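Local coordinates for regulatory protein SWI6 (Saccharomyces cerevisiae, PDB 2XFV) that serves as the shared subunit of the yeast transcription complexes SBF and MBF, which drive cell-cycle-dependent gene expression, and is represented here by its amino-terminal domain, at residues A1-V6 with T18-E24; V5-L9 with L98-A102; F33-L37 with T49-P55. One frame throughout, in Å; residues are numbered along the deposited sequence. Where two conformers were deposited one is given.

Interaction 1: residues A1-V6 with T18-E24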
ATOM      1  N   ALA A   1       7.143  20.977  11.913  1.00 19.61           N
ATOM      2  CA  ALA A   1       7.222  21.686  10.634  1.00 20.67           C
ATOM      3  C   ALA A   1       6.378  20.928   9.615  1.00 20.73           C
ATOM      4  O   ALA A   1       6.060  19.771   9.835  1.00 19.07           O
ATOM      5  CB  ALA A   1       8.661  21.784  10.166  1.00 22.74           C
ATOM      6  N   LEU A   2       6.009  21.574   8.510  1.00 17.14           N
ATOM      7  CA  LEU A   2       5.238  20.881   7.466  1.00 15.62           C
ATOM      8  C   LEU A   2       6.186  20.271   6.433  1.00 19.96           C
ATOM      9  O   LEU A   2       7.187  20.891   6.058  1.00 21.70           O
ATOM     10  CB  LEU A   2       4.263  21.851   6.779  1.00 17.84           C
ATOM     11  CG  LEU A   2       3.157  22.453   7.653  1.00 22.03           C
ATOM     12  CD1 LEU A   2       2.311  23.423   6.854  1.00 26.91           C
ATOM     13  CD2 LEU A   2       2.273  21.374   8.247  1.00 20.01           C
ATOM     14  N   GLU A   3       5.886  19.046   6.010  1.00 16.13           N
ATOM     15  CA  GLU A   3       6.656  18.354   4.979  1.00 19.04           C
ATOM     16  C   GLU A   3       5.668  18.039   3.877  1.00 21.25           C
ATOM     17  O   GLU A   3       4.517  17.711   4.151  1.00 22.91           O
ATOM     18  CB  GLU A   3       7.233  17.045   5.537  1.00 18.57           C
ATOM     19  CG  GLU A   3       8.251  17.258   6.658  1.00 23.12           C
ATOM     20  CD  GLU A   3       8.595  15.980   7.426  1.00 32.53           C
ATOM     21  OE1 GLU A   3       8.021  14.905   7.144  1.00 25.54           O
ATOM     22  OE2 GLU A   3       9.449  16.059   8.327  1.00 31.76           O
ATOM     23  N   GLU A   4       6.093  18.117   2.625  1.00 16.90           N
ATOM     24  CA  GLU A   4       5.104  17.996   1.565  1.00 17.54           C
ATOM     25  C   GLU A   4       5.630  17.311   0.304  1.00 20.84           C
ATOM     26  O   GLU A   4       6.765  17.536  -0.096  1.00 20.73           O
ATOM     27  CB  GLU A   4       4.587  19.396   1.238  1.00 23.82           C
ATOM     28  CG  GLU A   4       3.335  19.421   0.422  1.00 31.79           C
ATOM     29  CD  GLU A   4       2.678  20.784   0.450  1.00 35.31           C
ATOM     30  OE1 GLU A   4       1.893  21.042   1.384  1.00 25.84           O
ATOM     31  OE2 GLU A   4       2.953  21.595  -0.459  1.00 33.12           O
ATOM     32  N   VAL A   5       4.797  16.464  -0.296  1.00 18.12           N
ATOM     33  CA  VAL A   5       5.100  15.896  -1.607  0.63 22.45           C
ATOM     34  C   VAL A   5       3.836  15.970  -2.455  1.00 18.31           C
ATOM     35  O   VAL A   5       2.731  15.741  -1.967  1.00 19.73           O
ATOM     36  CB  VAL A   5       5.592  14.430  -1.515  0.63 26.69           C
ATOM     37  CG1 VAL A   5       4.558  13.561  -0.826  0.63 21.22           C
ATOM     38  CG2 VAL A   5       5.910  13.883  -2.901  0.63 30.01           C
ATOM     39  N   VAL A   6       4.000  16.322  -3.722  1.00 23.49           N
ATOM     40  CA  VAL A   6       2.850  16.370  -4.626  1.00 27.71           C
ATOM     41  C   VAL A   6       3.081  15.512  -5.865  1.00 28.24           C
ATOM     42  O   VAL A   6       4.187  15.468  -6.408  1.00 24.36           O
ATOM     43  CB  VAL A   6       2.483  17.821  -5.042  1.00 30.35           C
ATOM     44  CG1 VAL A   6       3.619  18.470  -5.818  1.00 32.86           C
ATOM     45  CG2 VAL A   6       1.196  17.838  -5.860  1.00 29.06           C
ATOM     46  N   THR A  18      -1.764  16.156  -3.032  1.00 19.18           N
ATOM     47  CA  THR A  18      -0.703  16.641  -2.144  1.00 17.85           C
ATOM     48  C   THR A  18      -0.759  15.939  -0.783  1.00 17.98           C
ATOM     49  O   THR A  18      -1.797  15.947  -0.110  1.00 17.70           O
ATOM     50  CB  THR A  18      -0.809  18.167  -1.921  1.00 21.40           C
ATOM     51  OG1 THR A  18      -0.721  18.841  -3.182  1.00 20.19           O
ATOM     52  CG2 THR A  18       0.316  18.675  -1.008  1.00 17.33           C
ATOM     53  N   LEU A  19       0.350  15.317  -0.388  1.00 16.20           N
ATOM     54  CA  LEU A  19       0.493  14.819   0.980  1.00 14.78           C
ATOM     55  C   LEU A  19       1.231  15.871   1.806  1.00 15.46           C
ATOM     56  O   LEU A  19       2.385  16.195   1.536  1.00 18.38           O
ATOM     57  CB  LEU A  19       1.246  13.486   1.018  1.00 16.60           C
ATOM     58  CG  LEU A  19       0.649  12.378   0.145  1.00 20.18           C
ATOM     59  CD1 LEU A  19       1.431  11.061   0.309  1.00 21.06           C
ATOM     60  CD2 LEU A  19      -0.836  12.165   0.471  1.00 20.72           C
ATOM     61  N   THR A  20       0.543  16.414   2.802  1.00 13.99           N
ATOM     62  CA  THR A  20       1.097  17.417   3.705  1.00 14.06           C
ATOM     63  C   THR A  20       1.152  16.809   5.101  1.00 19.54           C
ATOM     64  O   THR A  20       0.107  16.504   5.683  1.00 15.52           O
ATOM     65  CB  THR A  20       0.215  18.695   3.719  1.00 15.44           C
ATOM     66  OG1 THR A  20       0.156  19.258   2.397  1.00 17.31           O
ATOM     67  CG2 THR A  20       0.781  19.758   4.690  1.00 18.06           C
ATOM     68  N   ARG A  21       2.363  16.597   5.622  1.00 17.32           N
ATOM     69  CA  ARG A  21       2.552  15.968   6.937  1.00 15.71           C
ATOM     70  C   ARG A  21       3.042  16.983   7.984  1.00 16.49           C
ATOM     71  O   ARG A  21       3.914  17.797   7.694  1.00 18.15           O
ATOM     72  CB  ARG A  21       3.576  14.815   6.833  1.00 17.61           C
ATOM     73  CG  ARG A  21       3.533  13.816   8.013  1.00 20.08           C
ATOM     74  CD  ARG A  21       4.620  12.721   7.903  1.00 21.30           C
ATOM     75  NE  ARG A  21       5.910  13.247   8.334  1.00 28.64           N
ATOM     76  CZ  ARG A  21       6.469  13.009   9.518  1.00 26.26           C
ATOM     77  NH1 ARG A  21       7.639  13.563   9.817  1.00 19.60           N
ATOM     78  NH2 ARG A  21       5.868  12.223  10.403  1.00 25.19           N
ATOM     79  N   ASP A  22       2.482  16.925   9.191  1.00 15.87           N
ATOM     80  CA  ASP A  22       2.979  17.709  10.327  1.00 14.36           C
ATOM     81  C   ASP A  22       4.003  16.827  11.057  1.00 17.22           C
ATOM     82  O   ASP A  22       3.668  15.742  11.516  1.00 18.57           O
ATOM     83  CB  ASP A  22       1.823  18.077  11.267  1.00 16.80           C
ATOM     84  CG  ASP A  22       2.268  18.904  12.468  1.00 21.88           C
ATOM     85  OD1 ASP A  22       3.246  18.533  13.137  1.00 30.57           O
ATOM     86  OD2 ASP A  22       1.601  19.907  12.772  1.00 24.33           O
ATOM     87  N   SER A  23       5.254  17.282  11.135  1.00 19.92           N
ATOM     88  CA  SER A  23       6.336  16.444  11.669  1.00 20.11           C
ATOM     89  C   SER A  23       6.230  16.240  13.176  1.00 23.80           C
ATOM     90  O   SER A  23       6.868  15.339  13.727  1.00 22.69           O
ATOM     91  CB  SER A  23       7.706  17.049  11.327  1.00 21.23           C
ATOM     92  OG  SER A  23       7.926  18.234  12.073  1.00 20.19           O
ATOM     93  N   GLU A  24       5.449  17.086  13.847  1.00 19.27           N
ATOM     94  CA  GLU A  24       5.256  16.955  15.296  1.00 25.96           C
ATOM     95  C   GLU A  24       4.154  15.933  15.663  1.00 30.55           C
ATOM     96  O   GLU A  24       4.318  15.153  16.596  1.00 31.92           O
ATOM     97  CB  GLU A  24       5.011  18.327  15.951  1.00 24.08           C
ATOM     98  CG  GLU A  24       6.116  19.377  15.633  1.00 29.42           C
ATOM     99  CD  GLU A  24       5.870  20.762  16.260  1.00 43.83           C
ATOM    100  OE1 GLU A  24       5.521  21.730  15.529  1.00 46.28           O
ATOM    101  OE2 GLU A  24       6.044  20.890  17.486  1.00 35.60           O
TER
HETATM  102  O   HOH W   1       4.610  21.331  13.032  1.00 17.75           O

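Interaction 2: residues V5-L9 with L98-A102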
ATOM      1  N   VAL A   5       4.797  16.464  -0.296  1.00 18.12           N
ATOM      2  CA  VAL A   5       5.100  15.896  -1.607  0.63 22.45           C
ATOM      3  C   VAL A   5       3.836  15.970  -2.455  1.00 18.31           C
ATOM      4  O   VAL A   5       2.731  15.741  -1.967  1.00 19.73           O
ATOM      5  CB  VAL A   5       5.592  14.430  -1.515  0.63 26.69           C
ATOM      6  CG1 VAL A   5       4.558  13.561  -0.826  0.63 21.22           C
ATOM      7  CG2 VAL A   5       5.910  13.883  -2.901  0.63 30.01           C
ATOM      8  N   VAL A   6       4.000  16.322  -3.722  1.00 23.49           N
ATOM      9  CA  VAL A   6       2.850  16.370  -4.626  1.00 27.71           C
ATOM     10  C   VAL A   6       3.081  15.512  -5.865  1.00 28.24           C
ATOM     11  O   VAL A   6       4.187  15.468  -6.408  1.00 24.36           O
ATOM     12  CB  VAL A   6       2.483  17.821  -5.042  1.00 30.35           C
ATOM     13  CG1 VAL A   6       3.619  18.470  -5.818  1.00 32.86           C
ATOM     14  CG2 VAL A   6       1.196  17.838  -5.860  1.00 29.06           C
ATOM     15  N   ARG A   7       2.031  14.825  -6.305  1.00 21.96           N
ATOM     16  CA  ARG A   7       2.071  14.054  -7.539  1.00 24.72           C
ATOM     17  C   ARG A   7       0.822  14.393  -8.344  1.00 28.94           C
ATOM     18  O   ARG A   7      -0.143  14.911  -7.789  1.00 26.40           O
ATOM     19  CB  ARG A   7       2.125  12.557  -7.218  1.00 34.85           C
ATOM     20  CG  ARG A   7       3.392  12.132  -6.483  1.00 27.44           C
ATOM     21  CD  ARG A   7       4.592  12.148  -7.438  1.00 38.70           C
ATOM     22  NE  ARG A   7       5.822  12.607  -6.790  1.00 44.25           N
ATOM     23  CZ  ARG A   7       6.604  11.832  -6.045  1.00 48.26           C
ATOM     24  NH1 ARG A   7       6.282  10.562  -5.852  1.00 41.84           N
ATOM     25  NH2 ARG A   7       7.705  12.323  -5.494  1.00 50.22           N
ATOM     26  N   TYR A   8       0.835  14.105  -9.641  1.00 21.26           N
ATOM     27  CA  TYR A   8      -0.271  14.482 -10.524  1.00 22.01           C
ATOM     28  C   TYR A   8      -0.824  13.284 -11.283  1.00 26.36           C
ATOM     29  O   TYR A   8      -0.083  12.360 -11.627  1.00 25.72           O
ATOM     30  CB  TYR A   8       0.193  15.547 -11.534  1.00 27.49           C
ATOM     31  CG  TYR A   8       0.686  16.804 -10.858  1.00 27.40           C
ATOM     32  CD1 TYR A   8      -0.185  17.856 -10.584  1.00 27.32           C
ATOM     33  CD2 TYR A   8       2.010  16.922 -10.455  1.00 28.31           C
ATOM     34  CE1 TYR A   8       0.260  19.001  -9.942  1.00 34.55           C
ATOM     35  CE2 TYR A   8       2.464  18.065  -9.820  1.00 35.44           C
ATOM     36  CZ  TYR A   8       1.585  19.098  -9.563  1.00 33.27           C
ATOM     37  OH  TYR A   8       2.036  20.232  -8.924  1.00 35.28           O
ATOM     38  N   LEU A   9      -2.120  13.313 -11.566  1.00 23.90           N
ATOM     39  CA  LEU A   9      -2.731  12.272 -12.391  1.00 26.02           C
ATOM     40  C   LEU A   9      -3.767  12.859 -13.339  1.00 26.50           C
ATOM     41  O   LEU A   9      -3.896  14.078 -13.453  1.00 21.32           O
ATOM     42  CB  LEU A   9      -3.363  11.180 -11.518  1.00 25.15           C
ATOM     43  CG  LEU A   9      -4.334  11.662 -10.448  1.00 29.98           C
ATOM     44  CD1 LEU A   9      -5.577  10.793 -10.408  1.00 31.95           C
ATOM     45  CD2 LEU A   9      -3.638  11.684  -9.098  1.00 29.98           C
ATOM     46  N   LEU A  98       2.216   5.429  -7.014  1.00 26.90           N
ATOM     47  CA  LEU A  98       2.549   6.779  -7.455  1.00 33.03           C
ATOM     48  C   LEU A  98       3.416   7.519  -6.428  1.00 26.01           C
ATOM     49  O   LEU A  98       4.277   8.314  -6.803  1.00 25.85           O
ATOM     50  CB  LEU A  98       1.277   7.574  -7.780  1.00 29.07           C
ATOM     51  CG  LEU A  98       1.444   8.986  -8.355  1.00 32.14           C
ATOM     52  CD1 LEU A  98       2.134   8.943  -9.710  1.00 40.65           C
ATOM     53  CD2 LEU A  98       0.100   9.687  -8.457  1.00 30.66           C
ATOM     54  N   PHE A  99       3.187   7.247  -5.146  1.00 22.73           N
ATOM     55  CA  PHE A  99       3.929   7.886  -4.057  1.00 23.60           C
ATOM     56  C   PHE A  99       4.997   6.992  -3.414  1.00 26.83           C
ATOM     57  O   PHE A  99       5.464   7.283  -2.313  1.00 23.55           O
ATOM     58  CB  PHE A  99       2.968   8.361  -2.963  1.00 22.05           C
ATOM     59  CG  PHE A  99       2.132   9.556  -3.354  1.00 23.58           C
ATOM     60  CD1 PHE A  99       2.540  10.842  -3.027  1.00 23.98           C
ATOM     61  CD2 PHE A  99       0.931   9.390  -4.032  1.00 22.51           C
ATOM     62  CE1 PHE A  99       1.777  11.945  -3.386  1.00 25.01           C
ATOM     63  CE2 PHE A  99       0.158  10.489  -4.394  1.00 21.25           C
ATOM     64  CZ  PHE A  99       0.581  11.768  -4.070  1.00 19.57           C
ATOM     65  N   GLN A 100       5.397   5.921  -4.097  1.00 23.49           N
ATOM     66  CA  GLN A 100       6.311   4.934  -3.504  1.00 24.81           C
ATOM     67  C   GLN A 100       7.620   5.512  -2.938  1.00 31.47           C
ATOM     68  O   GLN A 100       8.095   5.066  -1.893  1.00 28.08           O
ATOM     69  CB  GLN A 100       6.596   3.778  -4.481  1.00 27.73           C
ATOM     70  CG  GLN A 100       7.384   4.150  -5.748  1.00 36.62           C
ATOM     71  CD  GLN A 100       7.343   3.062  -6.835  1.00 54.05           C
ATOM     72  OE1 GLN A 100       8.157   2.135  -6.837  1.00 54.97           O
ATOM     73  NE2 GLN A 100       6.401   3.187  -7.771  1.00 54.50           N
ATOM     74  N   ASP A 101       8.193   6.508  -3.609  1.00 25.68           N
ATOM     75  CA  ASP A 101       9.475   7.053  -3.170  0.53 27.94           C
ATOM     76  C   ASP A 101       9.352   7.932  -1.925  1.00 27.73           C
ATOM     77  O   ASP A 101      10.362   8.339  -1.352  1.00 29.59           O
ATOM     78  CB  ASP A 101      10.162   7.828  -4.298  0.53 32.42           C
ATOM     79  CG  ASP A 101       9.418   9.092  -4.675  0.53 34.61           C
ATOM     80  OD1 ASP A 101       8.196   9.154  -4.438  0.53 40.30           O
ATOM     81  OD2 ASP A 101      10.053  10.024  -5.211  0.53 47.63           O
ATOM     82  N   ALA A 102       8.118   8.215  -1.503  1.00 22.79           N
ATOM     83  CA  ALA A 102       7.875   9.028  -0.314  1.00 27.46           C
ATOM     84  C   ALA A 102       7.684   8.189   0.950  1.00 32.11           C
ATOM     85  O   ALA A 102       7.474   8.734   2.037  1.00 27.53           O
ATOM     86  CB  ALA A 102       6.667   9.950  -0.528  1.00 29.34           C
TER

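Interaction 3: residues F33-L37 with T49-P55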
ATOM      1  N   PHE A  33      -7.244  15.235   0.035  1.00 15.36           N
ATOM      2  CA  PHE A  33      -7.793  13.964  -0.435  1.00 15.72           C
ATOM      3  C   PHE A  33      -9.224  14.082  -0.956  1.00 19.71           C
ATOM      4  O   PHE A  33      -9.704  13.192  -1.659  1.00 17.05           O
ATOM      5  CB  PHE A  33      -7.817  12.934   0.713  1.00 15.41           C
ATOM      6  CG  PHE A  33      -6.471  12.357   1.059  1.00 17.36           C
ATOM      7  CD1 PHE A  33      -6.019  11.199   0.431  1.00 20.46           C
ATOM      8  CD2 PHE A  33      -5.673  12.949   2.035  1.00 19.42           C
ATOM      9  CE1 PHE A  33      -4.776  10.652   0.753  1.00 24.06           C
ATOM     10  CE2 PHE A  33      -4.431  12.401   2.367  1.00 20.26           C
ATOM     11  CZ  PHE A  33      -3.987  11.261   1.722  1.00 20.83           C
ATOM     12  N   LEU A  34      -9.920  15.158  -0.603  1.00 17.16           N
ATOM     13  CA  LEU A  34     -11.379  15.174  -0.790  1.00 15.98           C
ATOM     14  C   LEU A  34     -11.895  15.158  -2.241  1.00 19.46           C
ATOM     15  O   LEU A  34     -12.843  14.422  -2.545  1.00 17.75           O
ATOM     16  CB  LEU A  34     -12.039  16.292   0.033  1.00 14.59           C
ATOM     17  CG  LEU A  34     -11.791  16.180   1.545  1.00 15.16           C
ATOM     18  CD1 LEU A  34     -12.422  17.375   2.270  1.00 18.77           C
ATOM     19  CD2 LEU A  34     -12.329  14.861   2.107  1.00 20.47           C
ATOM     20  N   PRO A  35     -11.306  15.976  -3.138  1.00 18.19           N
ATOM     21  CA  PRO A  35     -11.797  15.913  -4.528  1.00 18.38           C
ATOM     22  C   PRO A  35     -11.708  14.516  -5.159  1.00 19.43           C
ATOM     23  O   PRO A  35     -12.674  14.054  -5.782  1.00 18.93           O
ATOM     24  CB  PRO A  35     -10.888  16.908  -5.266  1.00 22.13           C
ATOM     25  CG  PRO A  35     -10.555  17.937  -4.210  1.00 24.92           C
ATOM     26  CD  PRO A  35     -10.414  17.135  -2.915  1.00 17.31           C
ATOM     27  N   ILE A  36     -10.568  13.853  -4.994  1.00 18.96           N
ATOM     28  CA  ILE A  36     -10.386  12.505  -5.524  1.00 18.84           C
ATOM     29  C   ILE A  36     -11.282  11.489  -4.821  1.00 19.41           C
ATOM     30  O   ILE A  36     -11.830  10.591  -5.453  1.00 19.55           O
ATOM     31  CB  ILE A  36      -8.899  12.076  -5.451  1.00 22.54           C
ATOM     32  CG1 ILE A  36      -8.098  12.812  -6.541  1.00 23.00           C
ATOM     33  CG2 ILE A  36      -8.753  10.569  -5.612  1.00 22.47           C
ATOM     34  CD1 ILE A  36      -6.589  12.730  -6.352  1.00 23.55           C
ATOM     35  N   LEU A  37     -11.435  11.634  -3.511  1.00 16.16           N
ATOM     36  CA  LEU A  37     -12.279  10.708  -2.754  1.00 19.22           C
ATOM     37  C   LEU A  37     -13.745  10.794  -3.170  1.00 22.86           C
ATOM     38  O   LEU A  37     -14.437   9.771  -3.259  1.00 19.14           O
ATOM     39  CB  LEU A  37     -12.129  10.951  -1.242  1.00 16.08           C
ATOM     40  CG  LEU A  37     -12.800   9.935  -0.304  1.00 24.88           C
ATOM     41  CD1 LEU A  37     -12.308   8.505  -0.568  1.00 24.23           C
ATOM     42  CD2 LEU A  37     -12.560  10.321   1.169  1.00 23.14           C
ATOM     43  N   THR A  49     -11.665  13.069 -12.126  1.00 28.22           N
ATOM     44  CA  THR A  49     -11.817  14.130 -11.125  1.00 24.74           C
ATOM     45  C   THR A  49     -11.737  15.494 -11.791  1.00 31.73           C
ATOM     46  O   THR A  49     -10.859  15.755 -12.618  1.00 29.88           O
ATOM     47  CB  THR A  49     -10.748  14.048 -10.009  1.00 23.46           C
ATOM     48  OG1 THR A  49     -10.785  12.748  -9.412  1.00 22.36           O
ATOM     49  CG2 THR A  49     -11.010  15.101  -8.912  1.00 23.79           C
ATOM     50  N   ASN A  50     -12.673  16.365 -11.439  1.00 27.74           N
ATOM     51  CA  ASN A  50     -12.674  17.721 -11.962  1.00 32.06           C
ATOM     52  C   ASN A  50     -11.709  18.551 -11.127  1.00 33.31           C
ATOM     53  O   ASN A  50     -11.887  18.681  -9.921  1.00 33.16           O
ATOM     54  CB  ASN A  50     -14.090  18.299 -11.890  1.00 42.44           C
ATOM     55  CG  ASN A  50     -14.216  19.647 -12.579  1.00 52.20           C
ATOM     56  OD1 ASN A  50     -13.231  20.365 -12.765  1.00 45.33           O
ATOM     57  ND2 ASN A  50     -15.442  20.000 -12.957  1.00 60.00           N
ATOM     58  N   PRO A  51     -10.668  19.106 -11.766  1.00 42.25           N
ATOM     59  CA  PRO A  51      -9.699  19.918 -11.023  1.00 41.77           C
ATOM     60  C   PRO A  51     -10.371  21.135 -10.383  1.00 37.24           C
ATOM     61  O   PRO A  51      -9.855  21.680  -9.403  1.00 41.27           O
ATOM     62  CB  PRO A  51      -8.712  20.381 -12.107  1.00 45.96           C
ATOM     63  CG  PRO A  51      -8.925  19.467 -13.263  1.00 47.30           C
ATOM     64  CD  PRO A  51     -10.361  19.045 -13.206  1.00 47.62           C
ATOM     65  N   ASP A  52     -11.517  21.548 -10.915  1.00 31.40           N
ATOM     66  CA  ASP A  52     -12.180  22.763 -10.431  1.00 44.80           C
ATOM     67  C   ASP A  52     -13.066  22.571  -9.202  1.00 54.93           C
ATOM     68  O   ASP A  52     -13.396  23.540  -8.516  1.00 59.30           O
ATOM     69  CB  ASP A  52     -13.000  23.420 -11.548  1.00 52.19           C
ATOM     70  CG  ASP A  52     -12.132  24.024 -12.633  1.00 55.56           C
ATOM     71  OD1 ASP A  52     -10.966  24.371 -12.346  1.00 56.16           O
ATOM     72  OD2 ASP A  52     -12.621  24.150 -13.774  1.00 56.59           O
ATOM     73  N   SER A  53     -13.456  21.332  -8.923  1.00 52.95           N
ATOM     74  CA  SER A  53     -14.435  21.085  -7.873  1.00 55.46           C
ATOM     75  C   SER A  53     -13.781  20.918  -6.512  1.00 49.92           C
ATOM     76  O   SER A  53     -12.678  20.375  -6.399  1.00 51.36           O
ATOM     77  CB  SER A  53     -15.265  19.839  -8.194  1.00 63.55           C
ATOM     78  OG  SER A  53     -14.591  18.661  -7.781  1.00 72.33           O
ATOM     79  N   PHE A  54     -14.463  21.388  -5.472  1.00 31.95           N
ATOM     80  CA  PHE A  54     -14.073  21.034  -4.121  1.00 33.17           C
ATOM     81  C   PHE A  54     -15.276  20.776  -3.217  1.00 33.92           C
ATOM     82  O   PHE A  54     -16.188  21.601  -3.117  1.00 34.14           O
ATOM     83  CB  PHE A  54     -13.117  22.042  -3.490  1.00 43.98           C
ATOM     84  CG  PHE A  54     -12.316  21.455  -2.361  1.00 47.39           C
ATOM     85  CD1 PHE A  54     -12.879  21.305  -1.100  1.00 49.35           C
ATOM     86  CD2 PHE A  54     -11.017  21.006  -2.572  1.00 48.65           C
ATOM     87  CE1 PHE A  54     -12.151  20.737  -0.064  1.00 48.01           C
ATOM     88  CE2 PHE A  54     -10.284  20.437  -1.543  1.00 41.57           C
ATOM     89  CZ  PHE A  54     -10.849  20.301  -0.294  1.00 43.52           C
ATOM     90  N   PRO A  55     -15.279  19.609  -2.569  1.00 32.46           N
ATOM     91  CA  PRO A  55     -16.399  19.132  -1.754  1.00 29.20           C
ATOM     92  C   PRO A  55     -16.788  20.109  -0.643  1.00 24.17           C
ATOM     93  O   PRO A  55     -15.921  20.633   0.048  1.00 25.72           O
ATOM     94  CB  PRO A  55     -15.859  17.826  -1.164  1.00 31.21           C
ATOM     95  CG  PRO A  55     -14.893  17.336  -2.195  1.00 29.34           C
ATOM     96  CD  PRO A  55     -14.246  18.573  -2.760  1.00 34.79           C
TER
HETATM   97  O   HOH W   2     -14.636  15.549  -6.943  1.00 21.05           O

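Interaction 1: residues A1-V6 with T18-E24
Glu3 and Arg21 lie side by side on one face of a two-stranded antiparallel β-hairpin, whose arms, strands 2-9 and 15-22, run at 164° to each other in this part. The two form a hydrogen-bonded pair, and their side chains point the same way. Arg21 turns the NE and NH1 edge of its guanidinium to the carboxylate: OE1 of Glu3 accepts from NE at 2.9 Å and again from NH1, while NH1 to OE2 is weak. Both donors reach OE1 from the same side of the carboxylate, well above its plane, the two flat groups being turned 41° apart. A bend at chi3 in Arg21 brings NE round to the acid. On this same face Val5, in the conformer described, lays CG1 alongside CB of Leu19, 3.8 Å away, and Phe105 of the second subunit packs on Glu3, Val5 and Arg21.

The reverse face carries, among others, Leu2, Glu4, Thr18 and Thr20. With CG anti to its backbone N (chi1 -165°), Glu4 passes close over Thr18, CG to CG2 being 3.4 Å. The hydroxyl OG1 of Thr20 then donates to OE1 of Glu4 at 2.7 Å, on the anti side and tilted out of the carboxylate plane; His32 is a second, weak partner of that hydroxyl.

At the open end of the hairpin the amino terminus is held: N of Ala1 donates to OG of Ser23 at 2.9 Å, and a water links the same N to OE1 of Glu24, 2.7 Å from the water oxygen.

Interaction 2: residues V5-L9 with L98-A102
Arg7 lays the start of its side chain over the ring of Phe99, a CH-pi contact in which CG stands 3.7 Å from the ring centroid and 21° off the ring normal. CB of Arg7 also rests on the ring, 3.6 Å from CZ of Phe99. Leu98 adds CD2 against CB of Arg7, and CD2 of Leu9 approaches the same methyl. Val5, in the conformer described, comes to the ring differently, with CG1 at the edge, 4.0 Å from CD1 of Phe99; this methyl also meets CB of Ala102.

Beyond CG the arginine bends twice, at chi2 (-73°) and chi3, which carries the guanidinium back along strand 2-9 until CG2 of Val5 lies over one of its faces. From there the group points at the chain of 98-102 with its NH1 and NH2 end. NH1 is shared between two acceptors near the guanidinium plane. NH1 of Arg7 approaches the backbone O of Leu98 on a lone pair, at 3.2 Å. In the conformer described, OD1 of Asp101 accepts from NH1 of Arg7 at 2.8 Å, nearly straight (168°). NH2 of Arg7 completes an end-on salt bridge by donating to OD2 of Asp101 at 3.3 Å on its syn lone pair, although the carboxylate is turned well away from the guanidinium plane. A methionine in place of Arg7 would probably leave the Asp101 carboxylate and the Leu98 carbonyl without these donors.

The contact ties the first hairpin strand to the loop between helix 83-92 and strand 103-105. Phe99 also packs on Leu17 and Leu19 of strand 15-22, and Phe105 of the second subunit packs on Ala102.

Interaction 3: residues F33-L37 with T49-P55
The backbone O of Pro35 receives a hydrogen bond from a water at 2.7 Å, and the same water lies 3.2 Å from OG of Ser53, so that a single solvent molecule bridges the first turn of the helix and the loop facing it. Close to that carbonyl is a methyl: CG2 of Thr49 sits 3.7 Å from O of Pro35. Set anti to the backbone N of Thr49, CG2 leaves the hydroxyl OG1 on the other branch, where it lies against CA and CG1 of Ile36 and bonds to the backbone O of Ile46.

Loop 49-55 thus follows the beginning of helix 34-43 on its way to helix 57-67, the connection between the two helices doubling back on the first of them. Within it, residues Asn50 to Ser53 make a type I β-turn, which carries the chain away from the helix between the contacts of Thr49 and those of Phe54. An Asx turn is superposed on it: OD1 of Asn50 accepts from N of Asp52 at 2.8 Å, from above the plane of the amide carbonyl.

Apolar groups make up the rest. The Phe54 ring slants across Pro35, bringing CD2 to 3.5 Å from CG of the proline, and its CE1 reaches CD1 of Leu34. One face of this ring carries its own neighbour, CD of Pro55. The second proline ring also meets the helix directly: CG of Pro55 packs on CB of Leu34 at 3.8 Å and on that residue's carbonyl O, while its CD lies 4.0 Å from CG of Pro35.

Interactions 1 and 2 start from the same strand, 2-9, and share Val5 and Val6; their centres are about 12 Å apart. Along the chain, interaction 1 closes before interaction 3 opens, and interaction 3 is nested within the long loop that interaction 2 closes. The centre of interaction 3 lies about 19 Å from that of interaction 1 and about 17 Å from that of interaction 2. Leu19 joins the three, touching Phe99 through CD1 and Phe33 through CD2, and Leu9 meets Ile36. The hairpin thus packs between the start of helix 34-43 and the loop that leads from helix 83-92 to strand 103-105, and interactions 1 and 2 also touch the second subunit.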